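Long-range contacts in Cfl (Pectobacterium brasiliense, PDB 7A9J), which acts as a coronafacic acid ligase of the ATP-dependent AMP-binding family and probably activates carboxylic acids for amide formation: residues A[117-122]-A[140-145]; A[216-221]-A[250-255]; A[232-237]-A[277-282]; A[454-459]-A[519-524]; A[498-503]-A[526-531]. The protein carries 1 engineered substitution. All blocks are in the same frame, centred on the assembly; numbering follows the deposited sequence. Where two conformers were deposited one is given.

Contact 1. Residues A[117-122]-A[140-145]; sequences HSSSCA and CTMLEK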
# COMPACT_ATOMS: atom_id res chain seq x y z
N HIS A 117 24.08 -3.04 -1.04
CA HIS A 117 23.81 -2.93 0.39
C HIS A 117 23.25 -4.23 0.95
O HIS A 117 23.63 -4.64 2.06
CB HIS A 117 22.83 -1.77 0.65
CG HIS A 117 22.62 -1.46 2.11
ND1 HIS A 117 21.65 -2.07 2.87
CD2 HIS A 117 23.25 -0.60 2.95
CE1 HIS A 117 21.66 -1.59 4.10
NE2 HIS A 117 22.63 -0.69 4.17
N SER A 118 22.33 -4.87 0.23
CA SER A 118 21.73 -6.11 0.68
C SER A 118 22.70 -7.29 0.65
O SER A 118 22.36 -8.36 1.16
CB SER A 118 20.51 -6.48 -0.19
OG SER A 118 20.90 -6.86 -1.52
N SER A 119 23.89 -7.13 0.05
CA SER A 119 24.84 -8.24 -0.12
C SER A 119 24.20 -9.38 -0.89
O SER A 119 24.37 -10.56 -0.58
CB SER A 119 25.39 -8.73 1.22
OG SER A 119 26.20 -7.73 1.79
N SER A 120 23.42 -9.04 -1.91
CA SER A 120 22.83 -10.08 -2.73
C SER A 120 23.91 -10.84 -3.49
O SER A 120 24.88 -10.25 -3.97
CB SER A 120 21.80 -9.50 -3.70
OG SER A 120 20.66 -9.03 -2.99
N CYS A 121 23.75 -12.15 -3.60
CA CYS A 121 24.63 -12.89 -4.49
C CYS A 121 23.94 -13.38 -5.75
O CYS A 121 24.58 -14.03 -6.60
CB CYS A 121 25.29 -14.06 -3.75
SG CYS A 121 24.13 -15.36 -3.36
N ALA A 122 22.65 -13.09 -5.92
CA ALA A 122 22.00 -13.39 -7.19
C ALA A 122 20.96 -12.32 -7.49
O ALA A 122 20.48 -11.64 -6.59
CB ALA A 122 21.36 -14.79 -7.17
N CYS A 140 27.96 -5.39 -10.28
CA CYS A 140 27.86 -5.81 -8.87
C CYS A 140 28.61 -7.13 -8.71
O CYS A 140 28.08 -8.20 -8.98
CB CYS A 140 26.40 -5.96 -8.46
SG CYS A 140 25.50 -4.37 -8.34
N THR A 141 29.84 -7.06 -8.22
CA THR A 141 30.70 -8.23 -8.38
C THR A 141 30.34 -9.35 -7.44
O THR A 141 30.83 -10.48 -7.62
CB THR A 141 32.16 -7.85 -8.17
OG1 THR A 141 32.33 -7.33 -6.85
CG2 THR A 141 32.57 -6.82 -9.21
N MET A 142 29.50 -9.08 -6.44
CA MET A 142 28.99 -10.12 -5.57
C MET A 142 27.92 -10.98 -6.25
O MET A 142 27.63 -12.08 -5.75
CB MET A 142 28.45 -9.48 -4.30
CG MET A 142 28.16 -10.43 -3.19
SD MET A 142 28.18 -9.61 -1.58
CE MET A 142 27.68 -11.00 -0.55
N LEU A 143 27.35 -10.54 -7.38
CA LEU A 143 26.32 -11.33 -8.08
C LEU A 143 26.96 -12.52 -8.79
O LEU A 143 27.63 -12.36 -9.81
CB LEU A 143 25.56 -10.47 -9.08
CG LEU A 143 24.67 -9.41 -8.40
CD1 LEU A 143 23.94 -8.62 -9.49
CD2 LEU A 143 23.64 -9.98 -7.39
N GLU A 144 26.73 -13.72 -8.27
CA GLU A 144 27.25 -14.92 -8.94
C GLU A 144 26.34 -15.42 -10.07
O GLU A 144 26.82 -16.13 -10.98
CB GLU A 144 27.44 -16.04 -7.92
CG GLU A 144 28.34 -15.73 -6.75
CD GLU A 144 28.10 -16.68 -5.56
OE1 GLU A 144 27.81 -17.88 -5.78
OE2 GLU A 144 28.19 -16.20 -4.41
N LYS A 145 25.04 -15.15 -9.98
CA LYS A 145 24.05 -15.49 -10.99
C LYS A 145 23.12 -14.31 -11.19
O LYS A 145 22.59 -13.75 -10.22
CB LYS A 145 23.20 -16.69 -10.55
CG LYS A 145 24.05 -17.92 -10.23
CD LYS A 145 24.59 -18.51 -11.47
CE LYS A 145 25.71 -19.54 -11.13
NZ LYS A 145 26.17 -20.32 -12.30
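C121 and A122 run beside L143 and K145 where two neighbouring strands of a five-stranded parallel sheet, 122-125 and 145-148, begin side by side. Ahead of the first strand, S119 takes a positive phi and closes helix 108-117 with a Schellman motif. The tight part is the backbone seam and the residues beneath it. E144 N donates to C121 O over 2.7 Å, the donor tilted 35° from the carbonyl plane and the N-H pointing at the oxygen at 149°. One step on, A122 CA approaches K145 O at 3.1 Å in a CA-H...O contact within the parallel bridge of these two residues. L143 turns its CD2 methyl under the first segment, 3.6 Å from A122 C, while its side chain also packs on I115 of helix 108-117. The outer side is looser and open to solvent. There E144, its chain extended, lays CB and CG along C121 O and brings OE2 to C121 CB, in van der Waals contact. M142, within the type I turn from C140 to L143, has CG anti to its backbone N (chi1 -167°) and an extended chain that lies along S119 and S120. Its terminal methyl CE finishes 3.3 Å from S119 O.

Contact 2. Residues A[216-221]-A[250-255]; sequences TINPRL and LQKGYS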
# COMPACT_ATOMS: atom_id res chain seq x y z
N THR A 216 -8.08 -8.90 6.04
CA THR A 216 -8.49 -7.75 5.25
C THR A 216 -8.96 -8.10 3.85
O THR A 216 -9.42 -7.19 3.13
CB THR A 216 -7.36 -6.71 5.12
OG1 THR A 216 -6.41 -7.12 4.16
CG2 THR A 216 -6.67 -6.44 6.50
N ILE A 217 -8.97 -9.39 3.48
CA ILE A 217 -9.39 -9.73 2.12
C ILE A 217 -10.71 -10.47 2.23
O ILE A 217 -10.73 -11.69 2.50
CB ILE A 217 -8.36 -10.62 1.41
CG1 ILE A 217 -6.98 -9.98 1.43
CG2 ILE A 217 -8.89 -10.91 -0.08
CD1 ILE A 217 -5.92 -10.83 0.73
N ASN A 218 -11.80 -9.76 1.93
CA ASN A 218 -13.15 -10.25 2.23
C ASN A 218 -14.04 -9.97 1.03
O ASN A 218 -14.96 -9.15 1.08
CB ASN A 218 -13.69 -9.61 3.52
CG ASN A 218 -12.82 -9.87 4.69
OD1 ASN A 218 -12.70 -11.01 5.12
ND2 ASN A 218 -12.22 -8.80 5.26
N PRO A 219 -13.84 -10.72 -0.07
CA PRO A 219 -14.76 -10.59 -1.21
C PRO A 219 -16.16 -11.01 -0.79
O PRO A 219 -16.35 -11.85 0.10
CB PRO A 219 -14.20 -11.59 -2.26
CG PRO A 219 -13.23 -12.48 -1.51
CD PRO A 219 -12.86 -11.82 -0.21
N ARG A 220 -17.15 -10.56 -1.54
CA ARG A 220 -18.50 -11.01 -1.23
C ARG A 220 -18.74 -12.40 -1.78
O ARG A 220 -18.00 -12.91 -2.63
CB ARG A 220 -19.54 -10.05 -1.81
CG ARG A 220 -19.42 -8.59 -1.29
CD ARG A 220 -20.60 -7.79 -1.83
NE ARG A 220 -20.82 -6.53 -1.16
CZ ARG A 220 -21.87 -5.75 -1.41
NH1 ARG A 220 -22.76 -6.16 -2.30
NH2 ARG A 220 -22.04 -4.60 -0.77
N LEU A 221 -19.76 -13.04 -1.23
CA LEU A 221 -20.22 -14.32 -1.75
C LEU A 221 -20.68 -14.13 -3.20
O LEU A 221 -21.51 -13.24 -3.46
CB LEU A 221 -21.37 -14.85 -0.88
CG LEU A 221 -21.92 -16.23 -1.15
CD1 LEU A 221 -20.88 -17.30 -0.84
CD2 LEU A 221 -23.27 -16.53 -0.43
N LEU A 250 -3.89 -16.42 -2.15
CA LEU A 250 -3.63 -17.80 -2.57
C LEU A 250 -3.87 -18.76 -1.42
O LEU A 250 -4.50 -19.80 -1.61
CB LEU A 250 -2.21 -17.94 -3.13
CG LEU A 250 -1.99 -17.13 -4.41
CD1 LEU A 250 -0.47 -17.16 -4.80
CD2 LEU A 250 -2.82 -17.73 -5.55
N GLN A 251 -3.44 -18.41 -0.20
CA GLN A 251 -3.70 -19.25 0.97
C GLN A 251 -5.17 -19.37 1.32
O GLN A 251 -5.61 -20.41 1.81
CB GLN A 251 -2.97 -18.74 2.19
CG GLN A 251 -1.54 -19.04 2.10
CD GLN A 251 -0.81 -18.50 3.38
OE1 GLN A 251 -1.35 -18.53 4.51
NE2 GLN A 251 0.35 -18.01 3.17
N LYS A 252 -5.97 -18.38 0.98
CA LYS A 252 -7.43 -18.53 1.12
C LYS A 252 -8.07 -19.24 -0.08
O LYS A 252 -9.29 -19.44 -0.08
CB LYS A 252 -8.03 -17.12 1.30
CG LYS A 252 -7.60 -16.50 2.64
CD LYS A 252 -8.26 -15.09 2.97
CE LYS A 252 -9.67 -15.31 3.39
NZ LYS A 252 -10.16 -14.07 3.85
N GLY A 253 -7.28 -19.63 -1.07
CA GLY A 253 -7.77 -20.33 -2.25
C GLY A 253 -8.38 -19.45 -3.32
O GLY A 253 -9.00 -19.98 -4.26
N TYR A 254 -8.18 -18.13 -3.23
CA TYR A 254 -8.64 -17.22 -4.27
C TYR A 254 -7.64 -17.18 -5.41
O TYR A 254 -6.46 -17.49 -5.22
CB TYR A 254 -8.77 -15.81 -3.68
CG TYR A 254 -9.66 -15.68 -2.46
CD1 TYR A 254 -10.70 -16.57 -2.25
CD2 TYR A 254 -9.47 -14.60 -1.56
CE1 TYR A 254 -11.53 -16.44 -1.13
CE2 TYR A 254 -10.28 -14.47 -0.41
CZ TYR A 254 -11.32 -15.38 -0.25
OH TYR A 254 -12.16 -15.28 0.85
N SER A 255 -8.11 -16.81 -6.61
CA SER A 255 -7.14 -16.54 -7.66
C SER A 255 -6.68 -15.10 -7.53
O SER A 255 -7.34 -14.27 -6.90
CB SER A 255 -7.69 -16.77 -9.07
OG SER A 255 -8.77 -15.89 -9.31
O HOH W 1 -11.11 -12.54 6.13
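K252 NZ is gripped by two backbone carbonyls, I217 O across the contact and K214 O at the end of the preceding helix 203-214. The bond to I217 O is 2.8 Å long and meets the carbonyl at a C=O...N angle of 159°. A water accepts a weak third bond from K252 NZ, its O 2.9 Å away. The lysine gets there with its chain bent at chi3 (76°), and its positive charge probably favours the carbonyl ends it collects. N218 turns its ND2 to V215 O and Y345 OH, and its OD1 lies toward the water. Below the polar group, Y254 fills the apolar half. I217 brings its CG2 methyl to the ring edge, 3.8 Å from Y254 CE2, while the P219 ring and the tyrosine approach each other from opposite directions, P219 CG 3.7 Å from Y254 CZ and oblique to the tyrosine plane. K252 CB covers one face of the same ring over its centre. I217 also packs on I245 and A248, so the loop is laid along helix 240-251, whose first turn lines the ligand pocket. G253, with positive phi, ends that helix in a Schellman motif, and the chain then enters strand 255-257.

Contact 3. Residues A[232-237]-A[277-282]; sequences LSLVDL and AWIAGT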
# COMPACT_ATOMS: atom_id res chain seq x y z
N LEU A 232 -7.40 -8.57 -6.97
CA LEU A 232 -6.52 -7.73 -7.75
C LEU A 232 -5.85 -6.75 -6.81
O LEU A 232 -6.52 -6.10 -5.98
CB LEU A 232 -7.30 -6.94 -8.80
CG LEU A 232 -6.61 -5.80 -9.50
CD1 LEU A 232 -5.39 -6.34 -10.25
CD2 LEU A 232 -7.62 -5.04 -10.45
N SER A 233 -4.54 -6.61 -6.94
CA SER A 233 -3.86 -5.49 -6.26
C SER A 233 -3.26 -4.58 -7.31
O SER A 233 -2.45 -5.02 -8.14
CB SER A 233 -2.77 -5.98 -5.30
OG SER A 233 -2.09 -4.82 -4.76
N LEU A 234 -3.65 -3.28 -7.27
CA LEU A 234 -3.12 -2.34 -8.23
C LEU A 234 -1.70 -1.88 -7.87
O LEU A 234 -1.02 -1.29 -8.72
CB LEU A 234 -4.04 -1.11 -8.32
CG LEU A 234 -5.42 -1.54 -8.86
CD1 LEU A 234 -6.37 -0.36 -8.76
CD2 LEU A 234 -5.32 -1.98 -10.32
N VAL A 235 -1.24 -2.19 -6.67
CA VAL A 235 0.13 -1.84 -6.30
C VAL A 235 1.04 -2.92 -6.88
O VAL A 235 0.67 -4.08 -6.85
CB VAL A 235 0.22 -1.81 -4.78
CG1 VAL A 235 1.67 -1.74 -4.36
CG2 VAL A 235 -0.62 -0.56 -4.23
N ASP A 236 2.19 -2.54 -7.44
CA ASP A 236 3.09 -3.54 -8.02
C ASP A 236 3.35 -4.71 -7.09
O ASP A 236 3.56 -4.55 -5.88
CB ASP A 236 4.46 -2.93 -8.39
CG ASP A 236 4.40 -1.77 -9.37
OD1 ASP A 236 3.45 -1.67 -10.18
OD2 ASP A 236 5.35 -0.98 -9.36
N LEU A 237 3.44 -5.91 -7.71
CA LEU A 237 3.69 -7.13 -6.94
C LEU A 237 5.09 -7.15 -6.33
O LEU A 237 5.35 -7.92 -5.41
CB LEU A 237 3.48 -8.36 -7.87
CG LEU A 237 3.73 -9.74 -7.25
CD1 LEU A 237 2.90 -9.98 -5.98
CD2 LEU A 237 3.39 -10.76 -8.40
N ALA A 277 -13.21 -9.63 -7.95
CA ALA A 277 -14.13 -9.55 -6.81
C ALA A 277 -13.62 -8.60 -5.74
O ALA A 277 -14.42 -8.17 -4.89
CB ALA A 277 -14.30 -10.93 -6.16
N TRP A 278 -12.33 -8.27 -5.77
CA TRP A 278 -11.69 -7.53 -4.69
C TRP A 278 -10.53 -6.77 -5.30
O TRP A 278 -9.79 -7.35 -6.11
CB TRP A 278 -11.22 -8.51 -3.62
CG TRP A 278 -10.66 -7.89 -2.35
CD1 TRP A 278 -11.32 -7.72 -1.17
CD2 TRP A 278 -9.31 -7.55 -2.11
NE1 TRP A 278 -10.46 -7.26 -0.21
CE2 TRP A 278 -9.21 -7.12 -0.77
CE3 TRP A 278 -8.15 -7.52 -2.93
CZ2 TRP A 278 -8.02 -6.70 -0.19
CZ3 TRP A 278 -6.94 -7.08 -2.36
CH2 TRP A 278 -6.88 -6.70 -0.99
N ILE A 279 -10.39 -5.48 -4.96
CA ILE A 279 -9.37 -4.64 -5.56
C ILE A 279 -8.69 -3.89 -4.42
O ILE A 279 -9.35 -3.09 -3.72
CB ILE A 279 -9.97 -3.62 -6.54
CG1 ILE A 279 -10.81 -4.33 -7.61
CG2 ILE A 279 -8.86 -2.77 -7.14
CD1 ILE A 279 -11.49 -3.32 -8.56
N ALA A 280 -7.38 -4.05 -4.30
CA ALA A 280 -6.59 -3.17 -3.45
C ALA A 280 -5.91 -2.10 -4.28
O ALA A 280 -5.54 -2.31 -5.43
CB ALA A 280 -5.54 -3.99 -2.67
N GLY A 281 -5.73 -0.90 -3.69
CA GLY A 281 -5.04 0.14 -4.44
C GLY A 281 -4.69 1.29 -3.50
O GLY A 281 -5.10 1.30 -2.34
N THR A 282 -3.87 2.20 -4.00
CA THR A 282 -3.71 3.50 -3.28
C THR A 282 -4.95 4.35 -3.39
O THR A 282 -5.80 4.15 -4.26
CB THR A 282 -2.55 4.29 -3.86
OG1 THR A 282 -2.90 4.73 -5.18
CG2 THR A 282 -1.27 3.45 -3.84
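W278 opens the second strand by giving its O to L232 N, a 2.8 Å backbone bond, and by laying the benzo side of its indole obliquely against L232 O, with CE3 3.7 Å away. CG stands anti to the backbone N (chi1 -174°), which carries the ring to the side where I245, I217 and V308 enclose it. I279 faces the other way, beside L232 and toward L271 of helix 267-274. Its CG2 methyl meets L234 CD1 at 3.8 Å, and its CA makes a CA-H...O contact with L232 O. That oxygen is therefore doubly used, because A280 N also donates to it over 2.8 Å, nearly along the C=O axis. A280 returns to the face shared with S233. Its methyl lies near S233 OG and packs on W241 and I245, while the serine hydroxyl finds its polar partner in S242 OG. The carbonyl of A280 accepts L234 N at 2.8 Å with an almost straight N-H...O angle of 174°. L234 CB and CG both rest 3.5 Å from the same A280 O. G281 then passes the leucine with backbone alone. At T282 the strand is over, and its side chain crosses that of V235 at about a right angle, T282 CG2 4.1 Å from V235 CG2, while its hydroxyl caps helix 283-294. Two parallel strands are thus sandwiched between helices 240-251 and 267-274, their C-terminal ends lying near the ligand pocket of this AMP-binding fold, where the V235 side chain lies about 6 Å from the bound 6-ethyl-1-oxo-indene-4-carboxylic acid.

Contact 4. Residues A[454-459]-A[519-524]; sequences VVFSVP and KLSNEY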
# COMPACT_ATOMS: atom_id res chain seq x y z
N VAL A 454 -9.35 22.84 1.97
CA VAL A 454 -8.15 22.54 2.74
C VAL A 454 -8.06 23.59 3.85
O VAL A 454 -8.22 24.79 3.57
CB VAL A 454 -6.87 22.57 1.88
CG1 VAL A 454 -5.64 22.33 2.74
CG2 VAL A 454 -6.89 21.50 0.77
N VAL A 455 -7.81 23.15 5.09
CA VAL A 455 -7.73 24.05 6.25
C VAL A 455 -6.30 24.05 6.78
O VAL A 455 -5.66 23.00 6.86
CB VAL A 455 -8.75 23.63 7.34
CG1 VAL A 455 -8.54 24.42 8.66
CG2 VAL A 455 -10.17 23.79 6.85
N PHE A 456 -5.78 25.23 7.12
CA PHE A 456 -4.42 25.34 7.64
C PHE A 456 -4.36 26.60 8.51
O PHE A 456 -5.34 27.35 8.62
CB PHE A 456 -3.36 25.46 6.54
CG PHE A 456 -3.61 26.61 5.54
CD1 PHE A 456 -4.41 26.41 4.43
CD2 PHE A 456 -3.01 27.90 5.72
CE1 PHE A 456 -4.65 27.43 3.52
CE2 PHE A 456 -3.23 28.93 4.76
CZ PHE A 456 -4.05 28.70 3.68
N SER A 457 -3.24 26.81 9.15
CA SER A 457 -3.12 28.05 9.91
C SER A 457 -1.95 28.88 9.43
O SER A 457 -1.04 28.39 8.75
CB SER A 457 -2.99 27.77 11.43
OG SER A 457 -1.71 27.19 11.71
N VAL A 458 -2.00 30.16 9.80
CA VAL A 458 -0.91 31.10 9.57
C VAL A 458 -0.56 31.72 10.90
O VAL A 458 -1.38 31.76 11.83
CB VAL A 458 -1.28 32.17 8.51
CG1 VAL A 458 -1.48 31.40 7.15
CG2 VAL A 458 -2.53 32.93 8.85
N PRO A 459 0.67 32.19 11.03
CA PRO A 459 1.05 32.92 12.25
C PRO A 459 0.18 34.14 12.47
O PRO A 459 -0.28 34.79 11.53
CB PRO A 459 2.51 33.30 12.00
CG PRO A 459 2.93 32.68 10.73
CD PRO A 459 1.72 32.20 10.00
N LYS A 519 2.95 23.71 3.13
CA LYS A 519 3.28 24.52 1.96
C LYS A 519 2.17 25.49 1.61
O LYS A 519 2.44 26.62 1.16
CB LYS A 519 3.63 23.60 0.79
CG LYS A 519 4.90 22.79 1.08
CD LYS A 519 5.20 21.73 0.02
CE LYS A 519 5.78 20.46 0.65
NZ LYS A 519 5.79 19.32 -0.30
N LEU A 520 0.91 25.11 1.83
CA LEU A 520 -0.16 26.07 1.59
C LEU A 520 -0.08 27.25 2.54
O LEU A 520 -0.27 28.40 2.12
CB LEU A 520 -1.52 25.39 1.67
CG LEU A 520 -1.81 24.57 0.43
CD1 LEU A 520 -3.02 23.66 0.65
CD2 LEU A 520 -2.03 25.49 -0.76
N SER A 521 0.21 26.99 3.83
CA SER A 521 0.40 28.09 4.78
C SER A 521 1.49 29.02 4.28
O SER A 521 1.40 30.25 4.44
CB SER A 521 0.78 27.58 6.17
OG SER A 521 0.96 28.69 7.08
N ASN A 522 2.54 28.44 3.70
CA ASN A 522 3.68 29.22 3.24
C ASN A 522 3.32 30.07 2.04
O ASN A 522 3.93 31.12 1.85
CB ASN A 522 4.85 28.30 2.90
CG ASN A 522 5.62 27.85 4.14
OD1 ASN A 522 5.58 28.50 5.17
ND2 ASN A 522 6.32 26.72 4.03
N GLU A 523 2.26 29.69 1.31
CA GLU A 523 1.80 30.41 0.13
C GLU A 523 0.52 31.19 0.36
O GLU A 523 -0.18 31.54 -0.61
CB GLU A 523 1.59 29.39 -1.01
CG GLU A 523 2.81 28.54 -1.21
CD GLU A 523 3.99 29.36 -1.69
OE1 GLU A 523 5.13 29.10 -1.25
OE2 GLU A 523 3.76 30.27 -2.51
N TYR A 524 0.21 31.48 1.64
CA TYR A 524 -1.03 32.13 2.03
C TYR A 524 -1.28 33.44 1.29
O TYR A 524 -2.38 33.69 0.79
CB TYR A 524 -1.00 32.35 3.54
CG TYR A 524 -2.04 33.31 4.07
CD1 TYR A 524 -3.40 33.02 3.96
CD2 TYR A 524 -1.66 34.47 4.74
CE1 TYR A 524 -4.36 33.90 4.47
CE2 TYR A 524 -2.63 35.34 5.26
CZ TYR A 524 -3.97 35.05 5.12
OH TYR A 524 -4.94 35.91 5.62
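F456 is the apolar centre, its ring lying flat against the helical turn at L520 and S521. L520 CB and S521 N both lie over one face, and the ortho carbon F456 CD2 comes to 3.5 Å from S521 CA. The ring reaches this place with CG between its backbone N and carbonyl carbon (chi1 55°), which turns the phenyl toward the helix. At its rim, near the plane, Y524 CD1 approaches F456 CE2 at 4.2 Å, and L527 of the next helix packs on the ring as well. To one end, L520 carries the apolar surface on, its CD1 methyl meeting V454 CG1 at 3.6 Å with the two side chains crossing at about a right angle. To the other end, V458 sets its CG1 methyl over the face of Y524, 4.1 Å from the ring centroid and 27° off the normal, a CH-pi contact. The polar edge follows. S521 holds its OG anti to the backbone N and donates to S457 O over 2.6 Å, in the carbonyl plane, tying the helix to the strand's backbone. S457 OG itself turns away to E465. Beyond the valine, Y524 OH turns to E500. Here helix 517-522 and the start of helix 524-530 cover one face of the edge strand 450-460 in the four-stranded mixed sheet of the small alpha/beta C-terminal domain.

Contact 5. Residues A[498-503]-A[526-531]; sequences PSEYIF and LLKSQA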
# COMPACT_ATOMS: atom_id res chain seq x y z
N PRO A 498 -12.84 28.54 11.04
CA PRO A 498 -11.88 29.37 10.30
C PRO A 498 -12.12 30.83 10.61
O PRO A 498 -13.26 31.26 10.84
CB PRO A 498 -12.19 29.03 8.83
CG PRO A 498 -12.78 27.61 8.87
CD PRO A 498 -13.54 27.56 10.19
N SER A 499 -11.04 31.58 10.69
CA SER A 499 -11.13 33.03 10.74
C SER A 499 -11.30 33.67 9.37
O SER A 499 -11.64 34.86 9.29
CB SER A 499 -9.87 33.58 11.39
OG SER A 499 -9.86 33.29 12.78
N GLU A 500 -11.11 32.93 8.29
CA GLU A 500 -11.04 33.50 6.96
C GLU A 500 -11.28 32.41 5.93
O GLU A 500 -10.90 31.27 6.13
CB GLU A 500 -9.67 34.11 6.75
CG GLU A 500 -9.43 34.76 5.45
CD GLU A 500 -8.11 35.50 5.50
OE1 GLU A 500 -7.98 36.42 6.33
OE2 GLU A 500 -7.20 35.12 4.76
N TYR A 501 -11.91 32.80 4.83
CA TYR A 501 -12.25 31.91 3.73
C TYR A 501 -11.58 32.41 2.46
O TYR A 501 -11.68 33.60 2.13
CB TYR A 501 -13.79 31.87 3.57
CG TYR A 501 -14.46 31.28 4.77
CD1 TYR A 501 -14.31 29.93 5.05
CD2 TYR A 501 -15.22 32.05 5.65
CE1 TYR A 501 -14.89 29.35 6.14
CE2 TYR A 501 -15.83 31.45 6.77
CZ TYR A 501 -15.64 30.09 7.00
OH TYR A 501 -16.17 29.43 8.08
N ILE A 502 -10.86 31.53 1.77
CA ILE A 502 -10.26 31.85 0.48
C ILE A 502 -10.96 31.00 -0.57
O ILE A 502 -10.81 29.77 -0.58
CB ILE A 502 -8.74 31.60 0.48
CG1 ILE A 502 -8.06 32.49 1.54
CG2 ILE A 502 -8.14 31.94 -0.90
CD1 ILE A 502 -6.56 32.28 1.67
N PHE A 503 -11.76 31.63 -1.42
CA PHE A 503 -12.47 30.90 -2.46
C PHE A 503 -11.57 30.80 -3.68
O PHE A 503 -11.10 31.82 -4.20
CB PHE A 503 -13.79 31.59 -2.84
CG PHE A 503 -14.79 31.62 -1.73
CD1 PHE A 503 -14.71 32.58 -0.73
CD2 PHE A 503 -15.80 30.69 -1.67
CE1 PHE A 503 -15.62 32.61 0.31
CE2 PHE A 503 -16.73 30.71 -0.64
CZ PHE A 503 -16.64 31.68 0.35
N LEU A 526 0.15 34.45 -1.54
CA LEU A 526 -0.06 34.13 -2.96
C LEU A 526 -1.50 33.65 -3.17
O LEU A 526 -2.21 34.16 -4.05
CB LEU A 526 0.93 33.07 -3.43
CG LEU A 526 0.71 32.68 -4.91
CD1 LEU A 526 1.01 33.82 -5.86
CD2 LEU A 526 1.58 31.47 -5.21
N LEU A 527 -1.95 32.70 -2.34
CA LEU A 527 -3.31 32.18 -2.46
C LEU A 527 -4.33 33.30 -2.43
O LEU A 527 -5.21 33.38 -3.29
CB LEU A 527 -3.59 31.16 -1.36
CG LEU A 527 -2.92 29.78 -1.49
CD1 LEU A 527 -3.13 28.98 -0.21
CD2 LEU A 527 -3.36 28.97 -2.72
N LYS A 528 -4.24 34.20 -1.42
CA LYS A 528 -5.19 35.31 -1.38
C LYS A 528 -5.15 36.11 -2.68
O LYS A 528 -6.20 36.52 -3.18
CB LYS A 528 -4.91 36.21 -0.19
CG LYS A 528 -5.32 35.58 1.11
CD LYS A 528 -5.48 36.65 2.19
CE LYS A 528 -4.14 37.23 2.55
NZ LYS A 528 -4.39 38.26 3.61
N SER A 529 -3.96 36.31 -3.26
CA SER A 529 -3.91 37.16 -4.44
C SER A 529 -4.51 36.46 -5.65
O SER A 529 -4.90 37.12 -6.62
CB SER A 529 -2.48 37.60 -4.75
OG SER A 529 -1.72 36.50 -5.22
N GLN A 530 -4.60 35.13 -5.61
CA GLN A 530 -5.15 34.41 -6.75
C GLN A 530 -6.60 34.03 -6.53
O GLN A 530 -7.21 33.43 -7.42
CB GLN A 530 -4.30 33.17 -7.03
CG GLN A 530 -2.85 33.52 -7.35
CD GLN A 530 -2.74 34.50 -8.51
OE1 GLN A 530 -3.09 34.16 -9.64
NE2 GLN A 530 -2.27 35.73 -8.24
N ALA A 531 -7.18 34.40 -5.39
CA ALA A 531 -8.48 33.88 -4.99
C ALA A 531 -9.61 34.49 -5.81
O ALA A 531 -9.53 35.62 -6.28
CB ALA A 531 -8.72 34.17 -3.51
O HOH W 2 -6.13 38.71 6.16
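I502 points from its strand into the last turns of helix 524-530, and its branches spread over A531, K528 and L527. CG2, anti to the backbone N (chi1 -61° for CG1), meets A531 CB at 3.5 Å, a tight methyl-methyl contact, and lies 4.0 Å from L527 O. CG1 runs past K528 CG at 4.2 Å. The tip, CD1, comes closer to that same K528 CG, at 3.6 Å, and brushes L527 CB. The A531 methyl also sits 3.4 Å from F503 O. Toward the start of the strand the chemistry turns polar. E500 OE2 touches the aliphatic K528 CD, but it stays 4.4 Å from K528 NZ, beyond a salt bridge. A water spans the two instead, donating to E500 OE1 and accepting a weak bond from the ammonium. Y524 OH bonds to both E500 OE2 and K528 NZ, and R466 forms the salt bridge with E500 OE1, so the carboxylate is probably kept ionised. With axes 8.3 Å apart and crossing at 59°, strand 500-503 and helix 524-530 show the helix-on-sheet packing of the C-terminal domain, just before the chain returns as the adjacent antiparallel strand 533-536.

Contacts 3, 4 and 5 are buried, contact 1 only partly so, and contact 2 lies at the surface. Contacts 1 and 3 both join neighbouring parallel strands through backbone bonds, but in different sheets, with centres 31 Å apart; contact 1 has an exposed flank, contact 3 helices on both faces. Contacts 2 and 3 adjoin near the ligand pocket, where the W278 indole packs against residues 216-218, and both use helix 240-251. Contacts 4 and 5 share the C-terminal four-stranded sheet and consecutive helices, linked through Y524 and L527. They set side chains against strands, with one direct hydrogen bond in contact 4 and a water bridge in contact 5; contact 2 pairs lysine-carbonyl bonds with tyrosine packing.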